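Malonate decarboxylase subunit alpha (Acinetobacter baumannii ATCC 17978, PDB 6MPR) probably acts as the transferase subunit of malonate decarboxylase (EC 4.1.1.89), exchanging malonate for acetate on the carrier-protein thioester. Local coordinates at residues 67-72 against 348-353; 302-307 against 556-561; 309-314 against 332-337. One frame throughout, in Å; residues are numbered along the deposited sequence. Where two conformers were deposited one is given.

Interaction 1 of 3, residues 67-72 against 348-353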
loop_
_atom_site.group_PDB
_atom_site.type_symbol
_atom_site.label_atom_id
_atom_site.label_comp_id
_atom_site.label_asym_id
_atom_site.label_seq_id
_atom_site.Cartn_x
_atom_site.Cartn_y
_atom_site.Cartn_z
ATOM N N ASN A 67 11.064 14.411 3.220
ATOM C CA ASN A 67 10.539 13.327 4.043
ATOM C C ASN A 67 9.844 13.924 5.257
ATOM O O ASN A 67 10.009 15.104 5.575
ATOM C CB ASN A 67 11.639 12.389 4.558
ATOM C CG ASN A 67 12.468 11.752 3.468
ATOM O OD1 ASN A 67 12.056 10.769 2.851
ATOM N ND2 ASN A 67 13.682 12.255 3.282
ATOM N N ASN A 68 9.104 13.094 5.987
ATOM C CA ASN A 68 8.498 13.615 7.204
ATOM C C ASN A 68 9.558 14.086 8.194
ATOM O O ASN A 68 9.368 15.110 8.866
ATOM C CB ASN A 68 7.590 12.588 7.866
ATOM C CG ASN A 68 6.881 13.163 9.094
ATOM O OD1 ASN A 68 5.866 13.858 8.973
ATOM N ND2 ASN A 68 7.434 12.908 10.272
ATOM N N GLN A 69 10.689 13.380 8.284
ATOM C CA GLN A 69 11.757 13.741 9.213
ATOM C C GLN A 69 13.006 14.206 8.470
ATOM O O GLN A 69 13.353 15.388 8.529
ATOM C CB GLN A 69 12.060 12.551 10.130
ATOM C CG GLN A 69 10.845 12.058 10.915
ATOM C CD GLN A 69 10.988 10.605 11.335
ATOM O OE1 GLN A 69 10.466 9.707 10.670
ATOM N NE2 GLN A 69 11.684 10.367 12.432
ATOM N N LYS A 70 13.694 13.310 7.761
ATOM C CA LYS A 70 14.927 13.666 7.054
ATOM C C LYS A 70 14.659 14.689 5.957
ATOM O O LYS A 70 13.751 14.506 5.145
ATOM C CB LYS A 70 15.543 12.401 6.443
ATOM C CG LYS A 70 16.645 12.653 5.431
ATOM C CD LYS A 70 17.252 11.326 4.980
ATOM C CE LYS A 70 16.342 10.584 4.021
ATOM N NZ LYS A 70 16.887 9.233 3.634
ATOM N N GLN A 71 15.466 15.757 5.921
ATOM C CA GLN A 71 15.369 16.800 4.902
ATOM C C GLN A 71 16.676 16.880 4.130
ATOM O O GLN A 71 17.754 17.020 4.727
ATOM C CB GLN A 71 15.074 18.198 5.485
ATOM C CG GLN A 71 13.902 18.269 6.471
ATOM C CD GLN A 71 12.598 17.869 5.816
ATOM O OE1 GLN A 71 12.299 18.294 4.686
ATOM N NE2 GLN A 71 11.821 17.035 6.503
ATOM N N ALA A 72 16.577 16.823 2.805
ATOM C CA ALA A 72 17.731 17.095 1.953
ATOM C C ALA A 72 17.916 18.613 1.884
ATOM O O ALA A 72 17.698 19.268 0.860
ATOM C CB ALA A 72 17.523 16.483 0.577
ATOM N N SER A 348 14.432 1.768 8.625
ATOM C CA SER A 348 13.067 2.227 8.458
ATOM C C SER A 348 12.665 2.092 6.995
ATOM O O SER A 348 13.498 1.918 6.102
ATOM C CB SER A 348 12.927 3.676 8.895
ATOM O OG SER A 348 13.896 4.470 8.248
ATOM N N ASN A 349 11.361 2.156 6.760
ATOM C CA ASN A 349 10.853 2.080 5.401
ATOM C C ASN A 349 9.428 2.624 5.470
ATOM O O ASN A 349 8.516 1.891 5.849
ATOM C CB ASN A 349 10.904 0.642 4.894
ATOM C CG ASN A 349 10.476 0.500 3.449
ATOM O OD1 ASN A 349 9.614 1.237 2.964
ATOM N ND2 ASN A 349 11.068 -0.477 2.751
ATOM N N ARG A 350 9.253 3.906 5.126
ATOM C CA ARG A 350 7.945 4.527 5.352
ATOM C C ARG A 350 6.871 3.895 4.474
ATOM O O ARG A 350 5.741 3.672 4.935
ATOM C CB ARG A 350 8.008 6.051 5.141
ATOM C CG ARG A 350 6.616 6.733 5.239
ATOM C CD ARG A 350 6.707 8.235 5.533
ATOM N NE ARG A 350 6.986 8.479 6.950
ATOM C CZ ARG A 350 8.127 8.964 7.432
ATOM N NH1 ARG A 350 9.111 9.297 6.614
ATOM N NH2 ARG A 350 8.287 9.130 8.744
ATOM N N MET A 351 7.197 3.565 3.223
ATOM C CA MET A 351 6.202 2.918 2.368
ATOM C C MET A 351 5.758 1.580 2.950
ATOM O O MET A 351 4.553 1.289 3.028
ATOM C CB MET A 351 6.739 2.723 0.950
ATOM C CG MET A 351 5.763 1.910 0.096
ATOM S SD MET A 351 5.657 2.383 -1.626
ATOM C CE MET A 351 6.968 1.435 -2.369
ATOM N N MET A 352 6.715 0.746 3.371
ATOM C CA MET A 352 6.357 -0.575 3.887
ATOM C C MET A 352 5.597 -0.473 5.201
ATOM O O MET A 352 4.631 -1.218 5.437
ATOM C CB MET A 352 7.617 -1.428 4.037
ATOM C CG MET A 352 7.403 -2.852 4.542
ATOM S SD MET A 352 9.011 -3.692 4.595
ATOM C CE MET A 352 9.273 -3.985 2.845
ATOM N N CYS A 353 6.006 0.465 6.052
ATOM C CA CYS A 353 5.363 0.617 7.346
ATOM C C CYS A 353 3.952 1.177 7.193
ATOM O O CYS A 353 3.026 0.719 7.863
ATOM C CB CYS A 353 6.219 1.526 8.223
ATOM S SG CYS A 353 5.895 1.386 9.965
#

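Interaction 2 of 3, residues 302-307 against 556-561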
loop_
_atom_site.group_PDB
_atom_site.type_symbol
_atom_site.label_atom_id
_atom_site.label_comp_id
_atom_site.label_asym_id
_atom_site.label_seq_id
_atom_site.Cartn_x
_atom_site.Cartn_y
_atom_site.Cartn_z
ATOM N N PRO A 302 10.494 4.778 16.673
ATOM C CA PRO A 302 10.956 4.385 18.024
ATOM C C PRO A 302 10.678 5.456 19.079
ATOM O O PRO A 302 11.549 6.235 19.494
ATOM C CB PRO A 302 12.459 4.163 17.821
ATOM C CG PRO A 302 12.695 4.190 16.340
ATOM C CD PRO A 302 11.642 5.087 15.805
ATOM N N HIS A 303 9.420 5.519 19.514
ATOM C CA HIS A 303 9.026 6.499 20.519
ATOM C C HIS A 303 9.836 6.254 21.785
ATOM O O HIS A 303 9.837 5.121 22.295
ATOM C CB HIS A 303 7.541 6.361 20.865
ATOM C CG HIS A 303 6.599 6.770 19.773
ATOM N ND1 HIS A 303 5.235 6.864 19.975
ATOM C CD2 HIS A 303 6.814 7.099 18.477
ATOM C CE1 HIS A 303 4.653 7.238 18.847
ATOM N NE2 HIS A 303 5.587 7.390 17.925
ATOM N N PRO A 304 10.542 7.260 22.322
ATOM C CA PRO A 304 11.155 7.062 23.639
ATOM C C PRO A 304 10.128 6.701 24.687
ATOM O O PRO A 304 10.449 5.971 25.637
ATOM C CB PRO A 304 11.825 8.419 23.931
ATOM C CG PRO A 304 12.086 8.984 22.556
ATOM C CD PRO A 304 10.828 8.606 21.798
ATOM N N THR A 305 8.882 7.159 24.532
ATOM C CA THR A 305 7.874 6.819 25.529
ATOM C C THR A 305 7.443 5.360 25.459
ATOM O O THR A 305 6.732 4.906 26.363
ATOM C CB THR A 305 6.643 7.718 25.396
ATOM O OG1 THR A 305 6.110 7.645 24.067
ATOM C CG2 THR A 305 6.998 9.152 25.735
ATOM N N LEU A 306 7.854 4.614 24.422
ATOM C CA LEU A 306 7.621 3.174 24.380
ATOM C C LEU A 306 8.689 2.371 25.118
ATOM O O LEU A 306 8.525 1.159 25.284
ATOM C CB LEU A 306 7.531 2.687 22.916
ATOM C CG LEU A 306 6.838 1.346 22.655
ATOM C CD1 LEU A 306 5.355 1.455 23.001
ATOM C CD2 LEU A 306 7.025 0.934 21.187
ATOM N N ILE A 307 9.769 3.005 25.580
ATOM C CA ILE A 307 10.856 2.252 26.216
ATOM C C ILE A 307 10.372 1.391 27.387
ATOM O O ILE A 307 10.727 0.205 27.436
ATOM C CB ILE A 307 12.005 3.194 26.595
ATOM C CG1 ILE A 307 12.689 3.718 25.315
ATOM C CG2 ILE A 307 13.021 2.486 27.493
ATOM C CD1 ILE A 307 13.781 4.735 25.573
ATOM N N GLY A 556 20.601 3.882 30.128
ATOM C CA GLY A 556 21.521 4.865 29.602
ATOM C C GLY A 556 21.678 4.865 28.099
ATOM O O GLY A 556 22.467 5.666 27.580
ATOM N N LEU A 557 20.955 4.000 27.381
ATOM C CA LEU A 557 21.116 3.892 25.933
ATOM C C LEU A 557 20.436 5.037 25.184
ATOM O O LEU A 557 20.940 5.483 24.145
ATOM C CB LEU A 557 20.562 2.550 25.452
ATOM C CG LEU A 557 21.368 1.311 25.828
ATOM C CD1 LEU A 557 20.536 0.052 25.634
ATOM C CD2 LEU A 557 22.631 1.255 24.984
ATOM N N TYR A 558 19.275 5.490 25.660
ATOM C CA TYR A 558 18.603 6.637 25.061
ATOM C C TYR A 558 19.375 7.914 25.383
ATOM O O TYR A 558 19.681 8.194 26.547
ATOM C CB TYR A 558 17.160 6.735 25.568
ATOM C CG TYR A 558 16.438 7.998 25.141
ATOM C CD1 TYR A 558 16.438 8.402 23.820
ATOM C CD2 TYR A 558 15.759 8.789 26.064
ATOM C CE1 TYR A 558 15.785 9.571 23.419
ATOM C CE2 TYR A 558 15.101 9.950 25.675
ATOM C CZ TYR A 558 15.127 10.339 24.353
ATOM O OH TYR A 558 14.471 11.486 23.958
ATOM N N GLN A 559 19.700 8.687 24.347
ATOM C CA GLN A 559 20.496 9.909 24.475
ATOM C C GLN A 559 19.646 11.069 23.977
ATOM O O GLN A 559 19.613 11.340 22.768
ATOM C CB GLN A 559 21.793 9.800 23.683
ATOM C CG GLN A 559 22.573 8.531 23.964
ATOM C CD GLN A 559 23.807 8.397 23.084
ATOM O OE1 GLN A 559 24.897 8.829 23.463
ATOM N NE2 GLN A 559 23.638 7.795 21.902
ATOM N N PRO A 560 18.937 11.767 24.864
ATOM C CA PRO A 560 17.969 12.788 24.428
ATOM C C PRO A 560 18.646 13.882 23.627
ATOM O O PRO A 560 19.734 14.359 23.995
ATOM C CB PRO A 560 17.413 13.342 25.749
ATOM C CG PRO A 560 17.695 12.279 26.762
ATOM C CD PRO A 560 18.935 11.575 26.325
ATOM N N PRO A 561 18.037 14.303 22.523
ATOM C CA PRO A 561 18.587 15.428 21.758
ATOM C C PRO A 561 18.400 16.750 22.498
ATOM O O PRO A 561 17.744 16.835 23.538
ATOM C CB PRO A 561 17.790 15.389 20.447
ATOM C CG PRO A 561 16.516 14.698 20.788
ATOM C CD PRO A 561 16.853 13.704 21.874
#

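Interaction 3 of 3, residues 309-314 against 332-337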
loop_
_atom_site.group_PDB
_atom_site.type_symbol
_atom_site.label_atom_id
_atom_site.label_comp_id
_atom_site.label_asym_id
_atom_site.label_seq_id
_atom_site.Cartn_x
_atom_site.Cartn_y
_atom_site.Cartn_z
ATOM N N ALA A 309 7.452 0.011 27.993
ATOM C CA ALA A 309 6.686 -1.102 27.435
ATOM C C ALA A 309 7.588 -2.126 26.743
ATOM O O ALA A 309 7.286 -3.324 26.757
ATOM C CB ALA A 309 5.636 -0.569 26.449
ATOM N N ILE A 310 8.672 -1.678 26.093
ATOM C CA ILE A 310 9.625 -2.632 25.535
ATOM C C ILE A 310 10.360 -3.359 26.651
ATOM O O ILE A 310 10.474 -4.588 26.644
ATOM C CB ILE A 310 10.628 -1.927 24.611
ATOM C CG1 ILE A 310 9.914 -1.304 23.415
ATOM C CG2 ILE A 310 11.695 -2.916 24.140
ATOM C CD1 ILE A 310 10.824 -0.372 22.629
ATOM N N GLU A 311 10.877 -2.605 27.626
ATOM C CA GLU A 311 11.725 -3.215 28.649
ATOM C C GLU A 311 10.968 -4.223 29.497
ATOM O O GLU A 311 11.575 -5.180 30.000
ATOM C CB GLU A 311 12.335 -2.135 29.545
ATOM C CG GLU A 311 13.307 -1.211 28.821
ATOM C CD GLU A 311 14.451 -1.973 28.171
ATOM O OE1 GLU A 311 15.241 -2.601 28.899
ATOM O OE2 GLU A 311 14.544 -1.958 26.923
ATOM N N THR A 312 9.663 -4.020 29.697
ATOM C CA THR A 312 8.891 -4.954 30.515
ATOM C C THR A 312 8.273 -6.087 29.712
ATOM O O THR A 312 7.531 -6.894 30.288
ATOM C CB THR A 312 7.782 -4.227 31.286
ATOM O OG1 THR A 312 7.015 -3.425 30.378
ATOM C CG2 THR A 312 8.370 -3.338 32.380
ATOM N N GLY A 313 8.549 -6.172 28.414
ATOM C CA GLY A 313 8.144 -7.325 27.625
ATOM C C GLY A 313 6.792 -7.237 26.949
ATOM O O GLY A 313 6.305 -8.263 26.461
ATOM N N TRP A 314 6.170 -6.053 26.893
ATOM C CA TRP A 314 4.890 -5.931 26.198
ATOM C C TRP A 314 5.075 -5.931 24.692
ATOM O O TRP A 314 4.258 -6.503 23.960
ATOM C CB TRP A 314 4.174 -4.638 26.583
ATOM C CG TRP A 314 3.618 -4.654 27.951
ATOM C CD1 TRP A 314 4.317 -4.539 29.117
ATOM C CD2 TRP A 314 2.239 -4.771 28.313
ATOM N NE1 TRP A 314 3.455 -4.594 30.187
ATOM C CE2 TRP A 314 2.174 -4.726 29.718
ATOM C CE3 TRP A 314 1.053 -4.906 27.583
ATOM C CZ2 TRP A 314 0.969 -4.838 30.414
ATOM C CZ3 TRP A 314 -0.136 -5.011 28.266
ATOM C CH2 TRP A 314 -0.173 -4.980 29.672
ATOM N N ALA A 332 19.558 -0.247 18.248
ATOM C CA ALA A 332 20.587 -1.211 17.861
ATOM C C ALA A 332 20.828 -2.245 18.954
ATOM O O ALA A 332 21.246 -3.373 18.667
ATOM C CB ALA A 332 21.888 -0.482 17.518
ATOM N N ALA A 333 20.570 -1.884 20.206
ATOM C CA ALA A 333 20.708 -2.802 21.318
ATOM C C ALA A 333 19.452 -3.626 21.572
ATOM O O ALA A 333 19.443 -4.438 22.518
ATOM C CB ALA A 333 21.102 -2.027 22.592
ATOM N N ARG A 334 18.410 -3.457 20.747
ATOM C CA ARG A 334 17.159 -4.215 20.884
ATOM C C ARG A 334 16.753 -4.890 19.568
ATOM O O ARG A 334 15.618 -4.747 19.107
ATOM C CB ARG A 334 16.055 -3.289 21.384
ATOM C CG ARG A 334 16.346 -2.645 22.744
ATOM C CD ARG A 334 16.183 -3.663 23.867
ATOM N NE ARG A 334 16.424 -3.111 25.198
ATOM C CZ ARG A 334 17.633 -2.960 25.734
ATOM N NH1 ARG A 334 18.721 -3.311 25.045
ATOM N NH2 ARG A 334 17.757 -2.475 26.965
ATOM N N PRO A 335 17.660 -5.643 18.936
ATOM C CA PRO A 335 17.352 -6.167 17.596
ATOM C C PRO A 335 16.301 -7.262 17.607
ATOM O O PRO A 335 15.746 -7.554 16.545
ATOM C CB PRO A 335 18.700 -6.692 17.106
ATOM C CG PRO A 335 19.412 -7.087 18.349
ATOM C CD PRO A 335 19.000 -6.059 19.384
ATOM N N ASP A 336 15.995 -7.873 18.760
ATOM C CA ASP A 336 14.875 -8.815 18.774
ATOM C C ASP A 336 13.537 -8.133 18.498
ATOM O O ASP A 336 12.606 -8.789 18.015
ATOM C CB ASP A 336 14.815 -9.563 20.110
ATOM C CG ASP A 336 15.817 -10.699 20.176
ATOM O OD1 ASP A 336 16.312 -11.090 19.101
ATOM O OD2 ASP A 336 16.118 -11.205 21.286
ATOM N N VAL A 337 13.431 -6.840 18.775
ATOM C CA VAL A 337 12.184 -6.096 18.658
ATOM C C VAL A 337 12.108 -5.327 17.347
ATOM O O VAL A 337 11.081 -5.356 16.674
ATOM C CB VAL A 337 12.024 -5.151 19.867
ATOM C CG1 VAL A 337 10.791 -4.275 19.699
ATOM C CG2 VAL A 337 11.930 -6.000 21.135
#

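Interaction 1 of 3, residues 67-72 against 348-353
The side-chain oxygen of Q69 accepts two hydrogen bonds, from R350 NH2 across the contact and from N301 ND2. The arginine bond runs from R350 NH2 to Q69 OE1 at 3.0 Å. Its N-H...O angle is 149°, yet it lies in the carbonyl plane on a lone pair, and OE1 sits at the edge of the guanidinium, close to its plane. Amide and guanidinium planes are turned 70° apart. R350 CG lies anti to the backbone N, which sends the chain off the helix start, and a bend at chi3 (-78°) swings the guanidinium round to Q69. N68 CB lies over one face, 3.6 Å from R350 NH2, although N68 was modelled in two conformers and this detail is less certain. R350 NH1 forms salt bridges with E179 and D180, which probably balance its buried charge, while Q69 NE2 donates to the carbonyl of T323. E179 also receives Q69 N and K70 N, completing a buried polar network that ties loop to helix start. The loop leads from strand 61-64 of the parallel sheet to helix 73-79; R350 opens helix 350-359, which precedes strand 363-366 of the mixed sheet, and helix 143-149 packs against R350 through Y143 and Y147.

Interaction 2 of 3, residues 302-307 against 556-561
The ring of Y558 is sandwiched between the side chain of P304 and the backbone N of P560, two residues further along its own segment. P304 CB stands 3.8 Å above one face, offset toward the rim, and P560 N lies over the centre of the opposite face, 4.0 Å from the ring plane. The proline forms a CH-pi contact, with CB 4.1 Å from the Y558 ring centroid and 21° off the ring normal. Its neighbour CG spreads over the phenol end, 3.8 Å from Y558 CZ. I307 CD1 meets the root of the tyrosine, 3.9 Å from Y558 CB, and the two side chains cross at about a right angle. With CG anti to the backbone N (chi1 172°), the Y558 ring extends past I307 to P304. The pairing illustrates how a C-terminal tail can be laid onto an alpha/beta core. Residues 302-307 lead from strand 297-299 of the mixed sheet into helix 307-311, and the tail arrives from helix 547-553. Two backbone bonds shape the turn that contains P304, L306 N to H303 O and I307 N to P304 O, both 3.0 Å long. H303 ND1 and T305 OG1 are both hydrogen-bonded to the carboxylate of E278 on helix 272-287. M327 touches both I307 and Y558, while L550 and W553 of helix 547-553 reach P304 and I307 respectively.

Interaction 3 of 3, residues 309-314 against 332-337
E311 and R334 meet in a side-on salt bridge, in which NE and NH2 of the arginine each take one carboxylate oxygen. The shorter bond joins R334 NE to E311 OE2 at 2.8 Å; it is nearly straight (163°), uses the syn lone pair of OE2 and stays in the guanidinium plane. OE2 is also hydrogen-bonded to Y330 OH, so that oxygen has a partner outside the bridge. R334 NH2 reaches E311 OE1 at 3.2 Å, also on the syn side but 28° out of the carboxylate plane; the carboxylate and guanidinium planes are turned 40° against each other. Beside the charged pair, I310 CG2 and V337 CG2 touch loosely at 4.3 Å. Bends at chi2 in both long chains fold the charged ends together. The glutamate belongs to the final turn of helix 307-311, which closes in a Schellman motif: G313, with positive phi, donates its N to I310 O at 3.1 Å, and W314 N reaches A309 O at 3.0 Å. R334 NH1 donates to A333 O at 2.9 Å, from well above the carbonyl plane, which is consistent with the guanidinium being held in its rotation from the NH1 side as well. W20 of the second subunit makes a cation-pi contact with R334 and packs on I310 and V337, while K22 and R23 of that subunit donate backbone N-H groups to the D336 carboxylate.

How the interactions relate
Along the chain the segments come in the order 67-72, 302-307, 309-314, 332-337, 348-353 and 556-561, so interactions 1 and 2 alternate and interaction 3 falls within the span of both. Interactions 2 and 3 are neighbours, with centres about 12 Å apart; they share helix 307-311, Y330 and W553, and meet directly where L557 CD1 packs 3.7 Å from A333 CB. Interaction 1 lies more centrally, its centre about 19 Å and 22 Å from theirs, and joins the parallel-sheet half to the mixed-sheet half. Interactions 1 and 2 do not touch, their nearest atoms lying about 6 Å apart. Interactions 1 and 3 both touch the second subunit, whereas no other chain touches the segments of interaction 2.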